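Local coordinates for probable outer membrane protein (Pseudomonas aeruginosa, PDB 3DWO) that probably carries long-chain fatty acids or other hydrophobic compounds across the outer membrane, as a beta-barrel channel of the FadL family, at residues Val49-Ile54 with Gln433-Ser438. Residues are numbered along the deposited sequence; the frame is centred on the assembly and turned at random.
Sequences VNYADI and QVFSLS. With C8E ((hydroxyethyloxy)tri(ethyloxy)octane), chain E.
The first and last long strands of a FadL-family beta barrel meet here, in antiparallel hydrogen-bonded pairs of Val49 with Leu437, Tyr51 with Phe435 and Asp53 with Gln433. Each pair is joined by two backbone bonds; the straightest runs from Asp53 N to Gln433 O (2.8 Å, 174° at the hydrogen). In the non-hydrogen-bonded pairs between them, CA-H groups approach carbonyls instead, as where Asn50 CA lies 3.2 Å from Phe435 O. Because strand 44-63 is the first of the barrel and strand 423-441 the last, this pairing closes it, bringing together segments 378 residues apart; strands 93-105 and 395-411 continue the wall on its two sides.

Alternation sends Val49, Tyr51, Asp53, Gln433, Phe435 and Leu437 to the outer face, where the large, mainly apolar side chains of Val49, Tyr51, Phe435 and Leu437 are consistent with a surface that meets lipid. Phe435 CD1 comes loosely to the edge of the Tyr51 ring, 4.5 Å from Tyr51 CD1, and Tyr51 O lies in plane at the edge of the Phe435 ring; Tyr51 also makes an edge-to-face contact with Trp96. Polar side chains on this face pair with each other: Asp53 and Gln433 lie side by side, carboxylate and amide 29° from coplanar. Gln433 NE2 donates to the anti lone pair of Asp53 OD2 at 2.7 Å, while Gln433 OE1 is taken up by Tyr401 OH. With CG anti to the backbone N (chi1 175°), Asp53 holds its carboxylate alongside that amide.

Asn50, Ala52, Val434 and Ser436 form the buried inner face, where Trp13 of helix 10-14 packs on Asn50, Val434 and Ser436. Asn50 OD1 accepts from Ser436 OG, though the modelled separation is doubtfully short; Asn50 ND2 makes a weak hydrogen bond to Leu97 O. The short side chain of Ala52 lets a bound detergent come close, with CB 3.4 Å from its C8, and Ile54 CD1 makes van der Waals contact along the detergent's ether chain, 3.6 Å from O15.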
loop_
_atom_site.group_PDB
_atom_site.type_symbol
_atom_site.label_atom_id
_atom_site.label_comp_id
_atom_site.label_asym_id
_atom_site.label_seq_id
_atom_site.Cartn_x
_atom_site.Cartn_y
_atom_site.Cartn_z
ATOM N N VAL A 49 7.121 14.566 7.629
ATOM C CA VAL A 49 7.685 13.314 8.088
ATOM C C VAL A 49 6.658 12.628 8.985
ATOM O O VAL A 49 6.280 13.152 10.035
ATOM C CB VAL A 49 8.992 13.537 8.857
ATOM C CG1 VAL A 49 8.785 14.563 9.951
ATOM C CG2 VAL A 49 9.467 12.228 9.441
ATOM N N ASN A 50 6.195 11.461 8.550
ATOM C CA ASN A 50 5.204 10.699 9.303
ATOM C C ASN A 50 5.815 9.431 9.849
ATOM O O ASN A 50 6.784 8.904 9.302
ATOM C CB ASN A 50 4.041 10.254 8.408
ATOM C CG ASN A 50 3.457 11.372 7.596
ATOM O OD1 ASN A 50 2.825 12.277 8.132
ATOM N ND2 ASN A 50 3.655 11.312 6.283
ATOM N N TYR A 51 5.231 8.938 10.929
ATOM C CA TYR A 51 5.659 7.680 11.496
ATOM C C TYR A 51 4.380 6.879 11.646
ATOM O O TYR A 51 3.471 7.268 12.384
ATOM C CB TYR A 51 6.335 7.850 12.852
ATOM C CG TYR A 51 6.847 6.534 13.377
ATOM C CD1 TYR A 51 6.079 5.756 14.244
ATOM C CD2 TYR A 51 8.077 6.034 12.959
ATOM C CE1 TYR A 51 6.527 4.511 14.680
ATOM C CE2 TYR A 51 8.536 4.791 13.386
ATOM C CZ TYR A 51 7.759 4.034 14.246
ATOM O OH TYR A 51 8.217 2.805 14.674
ATOM N N ALA A 52 4.306 5.774 10.918
ATOM C CA ALA A 52 3.131 4.925 10.953
ATOM C C ALA A 52 3.390 3.695 11.792
ATOM O O ALA A 52 4.357 2.965 11.573
ATOM C CB ALA A 52 2.736 4.526 9.550
ATOM N N ASP A 53 2.514 3.488 12.766
ATOM C CA ASP A 53 2.599 2.358 13.666
ATOM C C ASP A 53 1.417 1.458 13.348
ATOM O O ASP A 53 0.267 1.814 13.605
ATOM C CB ASP A 53 2.541 2.843 15.114
ATOM C CG ASP A 53 2.504 1.705 16.100
ATOM O OD1 ASP A 53 3.254 0.726 15.900
ATOM O OD2 ASP A 53 1.730 1.791 17.076
ATOM N N ILE A 54 1.715 0.295 12.777
ATOM C CA ILE A 54 0.691 -0.658 12.376
ATOM C C ILE A 54 0.787 -1.968 13.148
ATOM O O ILE A 54 1.848 -2.588 13.222
ATOM C CB ILE A 54 0.789 -0.962 10.862
ATOM C CG1 ILE A 54 0.846 0.349 10.069
ATOM C CG2 ILE A 54 -0.393 -1.803 10.422
ATOM C CD1 ILE A 54 -0.324 1.293 10.312
ATOM N N GLN A 433 -1.962 3.763 13.575
ATOM C CA GLN A 433 -1.912 5.116 14.084
ATOM C C GLN A 433 -0.738 5.809 13.423
ATOM O O GLN A 433 0.291 5.181 13.151
ATOM C CB GLN A 433 -1.796 5.118 15.611
ATOM C CG GLN A 433 -0.457 4.758 16.189
ATOM C CD GLN A 433 -0.533 4.630 17.700
ATOM O OE1 GLN A 433 -1.271 5.372 18.359
ATOM N NE2 GLN A 433 0.229 3.694 18.259
ATOM N N VAL A 434 -0.911 7.094 13.133
ATOM C CA VAL A 434 0.119 7.881 12.473
ATOM C C VAL A 434 0.396 9.187 13.212
ATOM O O VAL A 434 -0.523 9.864 13.680
ATOM C CB VAL A 434 -0.295 8.214 11.013
ATOM C CG1 VAL A 434 0.835 8.954 10.297
ATOM C CG2 VAL A 434 -0.662 6.933 10.259
ATOM N N PHE A 435 1.675 9.521 13.332
ATOM C CA PHE A 435 2.103 10.757 13.966
ATOM C C PHE A 435 2.716 11.531 12.808
ATOM O O PHE A 435 3.555 11.000 12.083
ATOM C CB PHE A 435 3.149 10.478 15.042
ATOM C CG PHE A 435 2.685 9.512 16.092
ATOM C CD1 PHE A 435 2.633 8.146 15.824
ATOM C CD2 PHE A 435 2.255 9.971 17.333
ATOM C CE1 PHE A 435 2.156 7.252 16.774
ATOM C CE2 PHE A 435 1.775 9.085 18.292
ATOM C CZ PHE A 435 1.725 7.720 18.013
ATOM N N SER A 436 2.290 12.776 12.626
ATOM C CA SER A 436 2.773 13.584 11.513
ATOM C C SER A 436 3.312 14.941 11.959
ATOM O O SER A 436 2.790 15.554 12.890
ATOM C CB SER A 436 1.629 13.776 10.512
ATOM O OG SER A 436 2.092 14.295 9.278
ATOM N N LEU A 437 4.356 15.406 11.282
ATOM C CA LEU A 437 4.975 16.685 11.603
ATOM C C LEU A 437 5.550 17.290 10.323
ATOM O O LEU A 437 6.218 16.599 9.560
ATOM C CB LEU A 437 6.091 16.469 12.624
ATOM C CG LEU A 437 6.403 17.607 13.596
ATOM C CD1 LEU A 437 5.243 17.787 14.576
ATOM C CD2 LEU A 437 7.682 17.278 14.357
ATOM N N SER A 438 5.280 18.570 10.078
ATOM C CA SER A 438 5.790 19.225 8.875
ATOM C C SER A 438 6.250 20.657 9.101
ATOM O O SER A 438 5.842 21.316 10.054
ATOM C CB SER A 438 4.728 19.240 7.777
ATOM O OG SER A 438 3.699 20.159 8.096
HETATM C C1 C8E E . 8.135 0.514 4.332
HETATM C C2 C8E E . 6.775 0.060 4.590
HETATM C C3 C8E E . 5.740 0.848 3.927
HETATM C C4 C8E E . 5.232 1.805 4.893
HETATM C C5 C8E E . 3.757 1.825 4.813
HETATM C C6 C8E E . 3.249 3.044 5.399
HETATM C C7 C8E E . 1.836 2.731 5.444
HETATM C C8 C8E E . 1.316 3.163 6.747
HETATM O O9 C8E E . -0.026 3.448 7.080
HETATM C C10 C8E E . -0.715 4.477 6.401
HETATM C C11 C8E E . -2.084 4.474 7.008
HETATM O O12 C8E E . -2.701 3.177 6.884
HETATM C C13 C8E E . -3.868 2.961 7.728
HETATM C C14 C8E E . -4.330 1.596 8.327
HETATM O O15 C8E E . -3.602 0.578 9.072
HETATM C C16 C8E E . -3.023 -0.399 8.182
HETATM C C17 C8E E . -3.929 -1.603 7.879
HETATM O O18 C8E E . -3.695 -2.919 8.417
HETATM C C19 C8E E . -2.849 -3.728 7.553
HETATM C C20 C8E E . -3.350 -5.016 6.804
HETATM O O21 C8E E . -3.597 -4.936 5.397
#